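Local coordinates for protein putative cytochrome P450 154A1 (Streptomyces coelicolor, PDB 1ODO) that belongs to the cytochrome P450 family and holds a haem group, with 4-phenyl-1H-imidazole bound in the pocket beside it, at residues A200-R203 and D208-T211; E20-R25 and D331-D336; K60-R63 and A68-E71; S370-G373 and D377-L380; A254-L259 and N396-L401. One frame throughout, in Å; residues are numbered along the deposited sequence.

Interaction 1: A200-R203 and D208-T211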
# COMPACT_ATOMS: atom_id res chain seq x y z
N ALA A 200 8.44 22.71 -9.31
CA ALA A 200 9.17 23.93 -9.65
C ALA A 200 10.66 23.65 -9.69
O ALA A 200 11.35 24.06 -10.62
CB ALA A 200 8.86 25.02 -8.63
N ALA A 201 11.15 22.92 -8.70
CA ALA A 201 12.57 22.58 -8.61
C ALA A 201 13.02 21.70 -9.77
O ALA A 201 14.10 21.92 -10.34
CB ALA A 201 12.86 21.89 -7.29
N LYS A 202 12.21 20.70 -10.13
CA LYS A 202 12.57 19.81 -11.22
C LYS A 202 12.43 20.49 -12.57
O LYS A 202 13.11 20.13 -13.53
CB LYS A 202 11.72 18.54 -11.17
CG LYS A 202 11.90 17.75 -9.88
CD LYS A 202 13.35 17.28 -9.68
CE LYS A 202 13.76 16.24 -10.73
NZ LYS A 202 15.09 15.63 -10.43
N ARG A 203 11.55 21.48 -12.66
CA ARG A 203 11.36 22.21 -13.91
C ARG A 203 12.64 22.98 -14.17
O ARG A 203 13.15 23.00 -15.29
CB ARG A 203 10.21 23.21 -13.79
CG ARG A 203 8.88 22.69 -14.25
CD ARG A 203 8.15 23.77 -15.04
NE ARG A 203 6.89 23.26 -15.58
CZ ARG A 203 5.82 23.02 -14.85
NH1 ARG A 203 5.84 23.24 -13.55
NH2 ARG A 203 4.72 22.53 -15.42
N ASP A 208 17.28 12.65 -15.19
CA ASP A 208 16.88 11.41 -15.85
C ASP A 208 16.05 10.65 -14.81
O ASP A 208 16.52 9.69 -14.21
CB ASP A 208 18.13 10.62 -16.26
CG ASP A 208 17.80 9.32 -16.97
OD1 ASP A 208 16.66 9.16 -17.44
OD2 ASP A 208 18.71 8.46 -17.07
N ASP A 209 14.82 11.11 -14.61
CA ASP A 209 13.91 10.50 -13.65
C ASP A 209 12.45 10.67 -14.07
O ASP A 209 12.15 11.44 -14.98
CB ASP A 209 14.15 11.14 -12.28
CG ASP A 209 14.18 12.66 -12.35
OD1 ASP A 209 15.25 13.25 -12.09
OD2 ASP A 209 13.14 13.26 -12.68
N MET A 210 11.55 9.96 -13.40
CA MET A 210 10.13 10.03 -13.72
C MET A 210 9.48 11.39 -13.48
O MET A 210 8.55 11.75 -14.20
CB MET A 210 9.35 8.95 -12.97
CG MET A 210 7.86 8.91 -13.31
SD MET A 210 7.47 8.35 -15.00
CE MET A 210 7.41 9.83 -15.90
N THR A 211 9.93 12.13 -12.47
CA THR A 211 9.31 13.43 -12.23
C THR A 211 9.58 14.33 -13.44
O THR A 211 8.68 15.02 -13.92
CB THR A 211 9.87 14.11 -10.96
OG1 THR A 211 9.58 13.29 -9.81
CG2 THR A 211 9.21 15.48 -10.76
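Lys202 reaches from the C-terminal end of helix 181-204 to Asp209, which stands right before helix 210-218, and the two side chains approach from opposite directions. The ammonium NZ of Lys202 lies 2.9 Å from OD1 of Asp209, a hydrogen-bonded salt bridge in which the donor sits above the carboxylate, 38° out of its plane. Further back, CE of Lys202 is 3.6 Å from each of OD1 and OD2 of Asp209, so the methylene lies against the whole carboxylate. Nearer its root the same chain is aliphatic: CG of Lys202 rests 3.6 Å from the methyl CG2 of Thr211, and these two side chains cross at about a right angle. Bends at chi2 and chi3 (-61° and -67°) fold the lysine over this methyl and then turn NZ to the acid.

The second shell fixes both ends. Asp209 is the N-cap of helix 210-218, with OD2 hydrogen-bonded to the hydroxyl of Ser212. Thr211 turns its OG1 the other way, to the carbonyl O of Met157 at the end of helix 147-157, which is consistent with CG2 facing the lysine. NZ of Lys202 is also hydrogen-bonded to the carbonyl O of Gly158, so one ammonium ties together three pieces of chain around the tight connection between the two helices.

With a carboxylate and a carbonyl oxygen as acceptors, the lysine would probably remain protonated although the residue is buried. The carboxylate, sharing its oxygens between lysine and serine, probably carries the balancing negative charge.

Interaction 2: E20-R25 and D331-D336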
# COMPACT_ATOMS: atom_id res chain seq x y z
N GLU A 20 -11.95 -7.70 12.83
CA GLU A 20 -12.68 -7.05 11.75
C GLU A 20 -12.84 -8.00 10.56
O GLU A 20 -13.89 -8.04 9.93
CB GLU A 20 -11.95 -5.78 11.30
CG GLU A 20 -12.60 -5.09 10.11
CD GLU A 20 -11.87 -3.83 9.69
OE1 GLU A 20 -12.22 -2.74 10.20
OE2 GLU A 20 -10.94 -3.93 8.87
N HIS A 21 -11.79 -8.77 10.25
CA HIS A 21 -11.86 -9.71 9.13
C HIS A 21 -13.03 -10.66 9.33
O HIS A 21 -13.84 -10.89 8.43
CB HIS A 21 -10.60 -10.58 9.02
CG HIS A 21 -9.34 -9.82 8.75
ND1 HIS A 21 -9.33 -8.58 8.14
CD2 HIS A 21 -8.04 -10.14 8.95
CE1 HIS A 21 -8.09 -8.17 7.99
NE2 HIS A 21 -7.28 -9.11 8.47
N ARG A 22 -13.12 -11.23 10.53
CA ARG A 22 -14.19 -12.16 10.85
C ARG A 22 -15.56 -11.52 10.80
O ARG A 22 -16.50 -12.09 10.25
CB ARG A 22 -13.94 -12.77 12.23
CG ARG A 22 -12.56 -13.38 12.37
CD ARG A 22 -12.38 -14.07 13.71
NE ARG A 22 -11.00 -14.54 13.88
CZ ARG A 22 -10.36 -15.32 13.02
NH1 ARG A 22 -10.97 -15.75 11.92
NH2 ARG A 22 -9.11 -15.69 13.26
N THR A 23 -15.68 -10.33 11.38
CA THR A 23 -16.96 -9.63 11.40
C THR A 23 -17.45 -9.35 9.98
O THR A 23 -18.63 -9.53 9.68
CB THR A 23 -16.83 -8.31 12.18
OG1 THR A 23 -16.35 -8.59 13.50
CG2 THR A 23 -18.18 -7.61 12.27
N LEU A 24 -16.55 -8.92 9.11
CA LEU A 24 -16.94 -8.63 7.74
C LEU A 24 -17.33 -9.90 6.99
O LEU A 24 -18.37 -9.94 6.33
CB LEU A 24 -15.79 -7.94 6.99
CG LEU A 24 -15.56 -6.46 7.29
CD1 LEU A 24 -14.23 -6.00 6.68
CD2 LEU A 24 -16.73 -5.64 6.72
N ARG A 25 -16.52 -10.95 7.10
CA ARG A 25 -16.83 -12.19 6.41
C ARG A 25 -18.10 -12.86 6.95
O ARG A 25 -18.69 -13.73 6.30
CB ARG A 25 -15.64 -13.15 6.46
CG ARG A 25 -14.47 -12.73 5.55
CD ARG A 25 -13.67 -13.95 5.10
NE ARG A 25 -13.28 -14.75 6.26
CZ ARG A 25 -12.18 -14.55 6.98
NH1 ARG A 25 -11.34 -13.58 6.67
NH2 ARG A 25 -11.97 -15.30 8.06
N ASP A 331 -6.86 -23.21 6.31
CA ASP A 331 -6.14 -22.76 7.50
C ASP A 331 -5.57 -21.39 7.12
O ASP A 331 -4.41 -21.08 7.40
CB ASP A 331 -5.03 -23.74 7.87
CG ASP A 331 -4.40 -23.42 9.21
OD1 ASP A 331 -5.12 -22.88 10.09
OD2 ASP A 331 -3.21 -23.72 9.40
N ALA A 332 -6.42 -20.59 6.49
CA ALA A 332 -6.07 -19.25 6.03
C ALA A 332 -5.49 -18.29 7.06
O ALA A 332 -4.72 -17.41 6.70
CB ALA A 332 -7.29 -18.62 5.36
N ASP A 333 -5.86 -18.44 8.33
CA ASP A 333 -5.34 -17.53 9.35
C ASP A 333 -3.96 -17.90 9.88
O ASP A 333 -3.43 -17.22 10.75
CB ASP A 333 -6.33 -17.39 10.51
CG ASP A 333 -7.64 -16.76 10.08
OD1 ASP A 333 -7.61 -15.80 9.28
OD2 ASP A 333 -8.70 -17.21 10.55
N THR A 334 -3.38 -18.97 9.35
CA THR A 334 -2.06 -19.40 9.80
C THR A 334 -1.02 -19.00 8.76
O THR A 334 -1.25 -19.17 7.56
CB THR A 334 -1.99 -20.94 9.97
OG1 THR A 334 -2.95 -21.37 10.94
CG2 THR A 334 -0.59 -21.35 10.44
N PHE A 335 0.10 -18.45 9.21
CA PHE A 335 1.16 -18.03 8.30
C PHE A 335 1.93 -19.31 7.96
O PHE A 335 2.42 -20.00 8.86
CB PHE A 335 2.09 -17.02 8.97
CG PHE A 335 3.15 -16.46 8.04
CD1 PHE A 335 3.02 -15.17 7.52
CD2 PHE A 335 4.26 -17.22 7.70
CE1 PHE A 335 3.99 -14.65 6.66
CE2 PHE A 335 5.24 -16.71 6.84
CZ PHE A 335 5.10 -15.42 6.32
N ASP A 336 2.03 -19.62 6.67
CA ASP A 336 2.74 -20.80 6.22
C ASP A 336 3.41 -20.50 4.88
O ASP A 336 2.75 -20.48 3.84
CB ASP A 336 1.75 -21.97 6.08
CG ASP A 336 2.36 -23.21 5.44
OD1 ASP A 336 3.60 -23.32 5.38
OD2 ASP A 336 1.59 -24.09 5.01
O HOH W 1 -11.04 -17.68 9.75
O HOH W 2 -9.59 -14.07 8.99
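Arg22 and Asp333 approach from opposite directions with their flat groups nearly perpendicular: the guanidinium and carboxylate planes stand 81° apart. A single oxygen, OD2 of Asp333, enters at the guanidinium edge between the two terminal nitrogens. NH1 of Arg22 donates to OD2 of Asp333 over 3.0 Å at an N-H...O angle of 151°, and NH2 of Arg22 adds a weak bond to that oxygen at 3.1 Å. Seen from the arginine the acceptor lies almost in plane, whereas the carboxylate is met from above, 37° out of its own plane. An extended chain from CG to NE carries the guanidinium of Arg22 from helix 17-25 across to the loop.

Water 1 bridges the same pair, accepting from NH1 of Arg22 and donating to OD2 of Asp333. Water 2 makes a second link, from NH2 of Arg25 (2.8 Å) to OD1 of Asp333, whose direct salt-bridge partner is Arg324.

Asp333 is held in a type I turn from Asp331 to Thr334, where OG1 of Thr334 donates to OD1 of Asp331 over 2.8 Å. The contact thus ties the N-terminal helix of this P450 chain to the loop ahead of helix 357-374. Three arginines gathered about one carboxylate, two directly and one through water, should favour its ionised form, while the setting at the surface probably tempers the strength of each ion pair.

Interaction 3: K60-R63 and A68-E71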
# COMPACT_ATOMS: atom_id res chain seq x y z
N LYS A 60 -13.54 3.30 -11.03
CA LYS A 60 -12.84 4.02 -9.98
C LYS A 60 -12.99 5.52 -10.26
O LYS A 60 -12.46 6.35 -9.51
CB LYS A 60 -11.35 3.68 -9.97
CG LYS A 60 -11.01 2.23 -9.62
CD LYS A 60 -9.60 2.12 -9.04
CE LYS A 60 -9.54 2.76 -7.65
NZ LYS A 60 -8.15 3.03 -7.20
N ASP A 61 -13.69 5.86 -11.33
CA ASP A 61 -13.90 7.26 -11.71
C ASP A 61 -15.16 7.82 -11.04
O ASP A 61 -16.26 7.71 -11.58
CB ASP A 61 -14.04 7.38 -13.24
CG ASP A 61 -14.03 8.82 -13.73
OD1 ASP A 61 -14.34 9.73 -12.93
OD2 ASP A 61 -13.72 9.04 -14.92
N ALA A 62 -14.97 8.42 -9.86
CA ALA A 62 -16.07 9.00 -9.09
C ALA A 62 -16.77 10.13 -9.83
O ALA A 62 -17.99 10.23 -9.83
CB ALA A 62 -15.55 9.50 -7.75
N ARG A 63 -15.98 11.00 -10.45
CA ARG A 63 -16.51 12.13 -11.19
C ARG A 63 -17.53 11.67 -12.23
O ARG A 63 -18.59 12.28 -12.38
CB ARG A 63 -15.35 12.86 -11.88
CG ARG A 63 -15.69 14.22 -12.44
CD ARG A 63 -14.42 15.02 -12.72
NE ARG A 63 -13.69 15.36 -11.50
CZ ARG A 63 -12.81 14.55 -10.89
NH1 ARG A 63 -12.55 13.35 -11.39
NH2 ARG A 63 -12.20 14.95 -9.78
N ALA A 68 -23.02 10.83 -5.91
CA ALA A 68 -22.82 11.53 -4.64
C ALA A 68 -21.48 12.24 -4.51
O ALA A 68 -21.25 12.97 -3.55
CB ALA A 68 -23.00 10.55 -3.48
N PHE A 69 -20.59 12.05 -5.49
CA PHE A 69 -19.27 12.68 -5.44
C PHE A 69 -19.30 14.16 -5.07
O PHE A 69 -18.62 14.58 -4.13
CB PHE A 69 -18.55 12.52 -6.78
CG PHE A 69 -17.19 13.16 -6.80
CD1 PHE A 69 -16.13 12.59 -6.09
CD2 PHE A 69 -16.97 14.34 -7.50
CE1 PHE A 69 -14.88 13.20 -6.08
CE2 PHE A 69 -15.71 14.96 -7.49
CZ PHE A 69 -14.67 14.38 -6.77
N GLY A 70 -20.07 14.93 -5.82
CA GLY A 70 -20.18 16.36 -5.57
C GLY A 70 -20.50 16.74 -4.14
O GLY A 70 -20.00 17.75 -3.64
N GLU A 71 -21.34 15.94 -3.48
CA GLU A 71 -21.72 16.21 -2.09
C GLU A 71 -20.66 15.72 -1.11
O GLU A 71 -20.33 16.40 -0.14
CB GLU A 71 -23.05 15.53 -1.78
CG GLU A 71 -24.08 15.63 -2.89
CD GLU A 71 -25.24 14.67 -2.72
OE1 GLU A 71 -25.92 14.38 -3.73
OE2 GLU A 71 -25.48 14.21 -1.57
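Two short helices in close succession, 62-65 and 69-72, follow the edge strand 58-59 of the mixed sheet in this P450 fold, and their first turns pack together through Phe69. The ring reaches back to Ala62, whose CA is the nearest across the pair, 6.1 Å from CA of Phe69. The methyl CB of Ala62 meets CD1 of Phe69 at 3.6 Å, approaching the ring obliquely, and CB is 4.1 Å from CE1 of Phe69 as well. The far rim of the ring belongs to Arg63: its NH2 comes to 3.9 Å from CZ of Phe69. Here the two side chains run side by side, pointing the same way, and the aromatic rim lies over one face of the guanidinium with the planes 64° apart.

Both long side chains leave with CG opposite the backbone nitrogen. A bend at chi3 of -65° then turns the guanidinium of Arg63 alongside the ring, and its NH2 makes a weak hydrogen bond to the carbonyl O of Ala83. Ala62 is buried and also touches Tyr296 of strand 292-297.

Asp61, the N-cap of helix 62-65, bonds through OD1 to the backbone N of Ala64, while the preceding Lys60 touches the haem and forms a cation-pi contact with Phe88. The arrangement is a short helix-loop-helix connection after strand 58-59 of the P450 fold, closed by Phe69 on Ala62 and Arg63 and placed next to a haem-contacting residue.

Interaction 4: S370-G373 and D377-L380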
# COMPACT_ATOMS: atom_id res chain seq x y z
N SER A 370 19.36 -9.31 3.48
CA SER A 370 20.45 -8.54 4.07
C SER A 370 20.36 -8.46 5.59
O SER A 370 21.34 -8.69 6.29
CB SER A 370 20.46 -7.12 3.47
OG SER A 370 21.52 -6.34 4.00
N LEU A 371 19.17 -8.16 6.10
CA LEU A 371 18.95 -8.05 7.54
C LEU A 371 19.24 -9.33 8.31
O LEU A 371 20.05 -9.33 9.25
CB LEU A 371 17.50 -7.62 7.81
CG LEU A 371 17.12 -7.45 9.28
CD1 LEU A 371 17.91 -6.30 9.88
CD2 LEU A 371 15.63 -7.20 9.40
N PHE A 372 18.60 -10.43 7.93
CA PHE A 372 18.83 -11.69 8.63
C PHE A 372 20.19 -12.30 8.29
O PHE A 372 20.69 -13.15 9.02
CB PHE A 372 17.70 -12.68 8.33
CG PHE A 372 16.42 -12.35 9.03
CD1 PHE A 372 15.49 -11.49 8.43
CD2 PHE A 372 16.17 -12.83 10.30
CE1 PHE A 372 14.33 -11.12 9.11
CE2 PHE A 372 15.01 -12.47 10.99
CZ PHE A 372 14.08 -11.61 10.39
N GLY A 373 20.77 -11.85 7.19
CA GLY A 373 22.07 -12.37 6.79
C GLY A 373 23.14 -11.74 7.68
O GLY A 373 24.11 -12.40 8.06
N ASP A 377 20.99 -13.44 14.81
CA ASP A 377 20.40 -13.51 16.15
C ASP A 377 19.36 -12.43 16.40
O ASP A 377 18.99 -12.16 17.54
CB ASP A 377 21.50 -13.41 17.21
CG ASP A 377 22.37 -14.65 17.27
OD1 ASP A 377 23.31 -14.67 18.10
OD2 ASP A 377 22.13 -15.59 16.48
N LEU A 378 18.89 -11.79 15.33
CA LEU A 378 17.89 -10.74 15.45
C LEU A 378 16.70 -11.25 16.25
O LEU A 378 16.27 -12.38 16.07
CB LEU A 378 17.43 -10.31 14.06
CG LEU A 378 16.41 -9.17 13.98
CD1 LEU A 378 17.07 -7.87 14.41
CD2 LEU A 378 15.88 -9.06 12.56
N ARG A 379 16.17 -10.41 17.14
CA ARG A 379 15.02 -10.79 17.96
C ARG A 379 14.29 -9.57 18.51
O ARG A 379 14.86 -8.48 18.58
CB ARG A 379 15.49 -11.67 19.13
CG ARG A 379 16.39 -10.94 20.11
CD ARG A 379 16.89 -11.86 21.21
NE ARG A 379 17.70 -11.15 22.20
CZ ARG A 379 18.84 -10.53 21.92
NH1 ARG A 379 19.32 -10.53 20.69
NH2 ARG A 379 19.51 -9.91 22.89
N LEU A 380 13.03 -9.76 18.90
CA LEU A 380 12.25 -8.66 19.45
C LEU A 380 12.90 -8.22 20.75
O LEU A 380 13.36 -9.06 21.53
CB LEU A 380 10.81 -9.11 19.72
CG LEU A 380 9.93 -9.39 18.51
CD1 LEU A 380 8.62 -10.02 18.95
CD2 LEU A 380 9.68 -8.10 17.75
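Leu378, Phe372 and Leu371 make this contact, and one methyl group of Leu378 serves both partners. CD2 of Leu378 sits over a face of the Phe372 ring, 4.1 Å from its centroid and 26° off the ring normal, a CH-pi contact displaced toward the far end of the ring. Its nearest ring atom is CZ of Phe372, at 3.8 Å. The same CD2 of Leu378 also meets CD2 of Leu371 at 3.7 Å, methyl against methyl, and lies 3.9 Å from CG of Leu371. Leu378 crosses each of its partners at about a right angle, and its methyl rests in the angle formed by the isobutyl group and the ring.

Successive residues of helix 357-374 can converge in this way because their first torsions differ: CG of Leu371 swings opposite the backbone N (chi1 -180°), whereas CG of Phe372 stands beside that nitrogen (chi1 -73°). Their ends then draw together on Leu378 although neither CB is aimed directly at it.

Beyond the trio, Leu371 continues into Leu140 and Leu144 of helix 140-145, and Phe372 packs on Leu258 and Leu259 of helix 247-260. Leu378 also touches Val403 on strand 402-404, while the next residue, Arg379, pairs its backbone with Leu404 in the small antiparallel sheet. The contact thereby joins the end of a long helix to that sheet across a tight connection.

All three side chains are buried and hold one another by dispersion and a weak CH-pi attraction, a contact that probably depends on close fit.

Interaction 5: A254-L259 and N396-L401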
# COMPACT_ATOMS: atom_id res chain seq x y z
N ALA A 254 6.68 -8.67 7.57
CA ALA A 254 7.53 -9.82 7.25
C ALA A 254 8.53 -10.07 8.37
O ALA A 254 8.68 -11.20 8.83
CB ALA A 254 8.27 -9.57 5.93
N VAL A 255 9.20 -9.01 8.82
CA VAL A 255 10.17 -9.16 9.89
C VAL A 255 9.50 -9.62 11.18
O VAL A 255 9.96 -10.56 11.82
CB VAL A 255 10.92 -7.84 10.16
CG1 VAL A 255 11.85 -8.00 11.36
CG2 VAL A 255 11.72 -7.44 8.93
N HIS A 256 8.41 -8.96 11.55
CA HIS A 256 7.69 -9.31 12.77
C HIS A 256 7.25 -10.78 12.77
O HIS A 256 7.31 -11.45 13.80
CB HIS A 256 6.48 -8.40 12.96
CG HIS A 256 5.80 -8.59 14.28
ND1 HIS A 256 4.77 -9.49 14.46
CD2 HIS A 256 6.02 -8.03 15.49
CE1 HIS A 256 4.39 -9.48 15.73
NE2 HIS A 256 5.14 -8.60 16.38
N THR A 257 6.81 -11.27 11.62
CA THR A 257 6.37 -12.65 11.53
C THR A 257 7.55 -13.60 11.76
O THR A 257 7.45 -14.57 12.50
CB THR A 257 5.73 -12.95 10.17
OG1 THR A 257 4.50 -12.23 10.05
CG2 THR A 257 5.45 -14.43 10.01
N LEU A 258 8.68 -13.30 11.12
CA LEU A 258 9.87 -14.13 11.26
C LEU A 258 10.42 -14.12 12.68
O LEU A 258 11.09 -15.07 13.09
CB LEU A 258 10.96 -13.69 10.28
CG LEU A 258 10.65 -13.84 8.78
CD1 LEU A 258 11.67 -13.06 7.97
CD2 LEU A 258 10.68 -15.32 8.40
N LEU A 259 10.15 -13.05 13.42
CA LEU A 259 10.63 -12.94 14.80
C LEU A 259 9.67 -13.55 15.81
O LEU A 259 10.04 -13.80 16.96
CB LEU A 259 10.90 -11.47 15.15
CG LEU A 259 11.99 -10.78 14.34
CD1 LEU A 259 12.20 -9.36 14.85
CD2 LEU A 259 13.29 -11.58 14.46
N ASN A 396 -1.77 -1.34 7.39
CA ASN A 396 -1.64 -2.46 8.31
C ASN A 396 -0.18 -2.65 8.74
O ASN A 396 0.61 -3.30 8.05
CB ASN A 396 -2.18 -3.74 7.65
CG ASN A 396 -2.02 -4.98 8.53
OD1 ASN A 396 -2.05 -4.89 9.76
ND2 ASN A 396 -1.89 -6.14 7.89
N GLY A 397 0.17 -2.08 9.89
CA GLY A 397 1.53 -2.20 10.39
C GLY A 397 1.59 -1.92 11.88
O GLY A 397 0.56 -1.61 12.49
N HIS A 398 2.77 -2.04 12.46
CA HIS A 398 2.95 -1.79 13.89
C HIS A 398 3.48 -0.37 14.05
O HIS A 398 4.22 0.12 13.20
CB HIS A 398 3.95 -2.78 14.50
CG HIS A 398 3.54 -4.21 14.40
ND1 HIS A 398 3.86 -5.01 13.33
CD2 HIS A 398 2.81 -4.99 15.24
CE1 HIS A 398 3.35 -6.22 13.51
NE2 HIS A 398 2.71 -6.23 14.66
N GLN A 399 3.10 0.30 15.13
CA GLN A 399 3.57 1.66 15.36
C GLN A 399 5.08 1.67 15.55
O GLN A 399 5.75 2.65 15.21
CB GLN A 399 2.88 2.25 16.60
CG GLN A 399 1.42 2.59 16.37
CD GLN A 399 0.76 3.18 17.60
OE1 GLN A 399 1.36 3.97 18.32
NE2 GLN A 399 -0.49 2.81 17.84
N ARG A 400 5.61 0.57 16.07
CA ARG A 400 7.04 0.44 16.31
C ARG A 400 7.42 -1.04 16.23
O ARG A 400 6.58 -1.92 16.41
CB ARG A 400 7.39 1.01 17.68
CG ARG A 400 6.52 0.47 18.80
CD ARG A 400 6.50 1.40 20.02
NE ARG A 400 7.83 1.65 20.56
CZ ARG A 400 8.67 2.57 20.09
NH1 ARG A 400 8.31 3.32 19.06
NH2 ARG A 400 9.87 2.72 20.64
N LEU A 401 8.69 -1.31 15.94
CA LEU A 401 9.19 -2.68 15.84
C LEU A 401 10.54 -2.74 16.54
O LEU A 401 11.59 -2.80 15.90
CB LEU A 401 9.33 -3.09 14.37
CG LEU A 401 9.65 -4.56 14.09
CD1 LEU A 401 8.59 -5.45 14.73
CD2 LEU A 401 9.70 -4.80 12.60
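With CG opposite the backbone N (chi1 -173°), His256 extends its imidazole from helix 247-260 toward the loop ahead of strand 402-404, where His398, with CG beside its own nitrogen (chi1 -61°), brings a second imidazole over it. This is a helix-to-loop contact of the P450 fold, joining helix 247-260 to the chain that leads into the small antiparallel sheet. The ring centroids are 4.2 Å apart with the planes at 31°, an oblique meeting. CE1 of His398 lies over one face of the His256 ring, offset toward its rim and 3.5 Å from CG of His256; in return, CD2 of His256 lies over a face of the His398 ring.

A hydrogen bond from outside the pair fixes the second imidazole: ND1 of His398 pairs with OD1 of Asp252, one turn back on the same helix as His256. Such a carboxylate would probably polarise the His398 ring and might favour its protonated state.

Leu401 and Val255 supply the apolar part. Methyl CD1 of Leu401 comes to the edge of the His256 ring, near the ring plane, 3.7 Å from CD2 of His256. Leu401 is also anchored through its backbone, its N bonding to OD1 of Asp139 in the neighbouring edge strand 138-139. Val255 and Leu401 both touch Leu140, which extends this packing to helix 140-145, while Val255 reaches Leu368 and Leu371 on helix 357-374. The two methyl branches of Leu401 thus part company: CD1 goes to the histidine, and CD2 lies 4.0 Å from CG1 of Val255.

How the interactions relate
Interactions 4 and 5 touch directly, mostly through apolar side chains, their centres 13 Å apart: CE1 of Phe372 meets CD1 of Leu258 at 3.5 Å, and CD2 of Leu371 lies 3.9 Å from CG2 of Val255. Interaction 2 touches interaction 5 through its loop, where CD1 of Phe335 meets CG2 of Thr257 at 3.6 Å, although its salt bridge is at the surface. Interactions 1 and 3 are separate outposts, with centres 31 Å from each other. The haem lies among them: about 12 Å from the side chain of Thr211, 13 Å from that of Ala62 and 14 Å from that of Val255, whereas Lys60 in interaction 3 touches it directly.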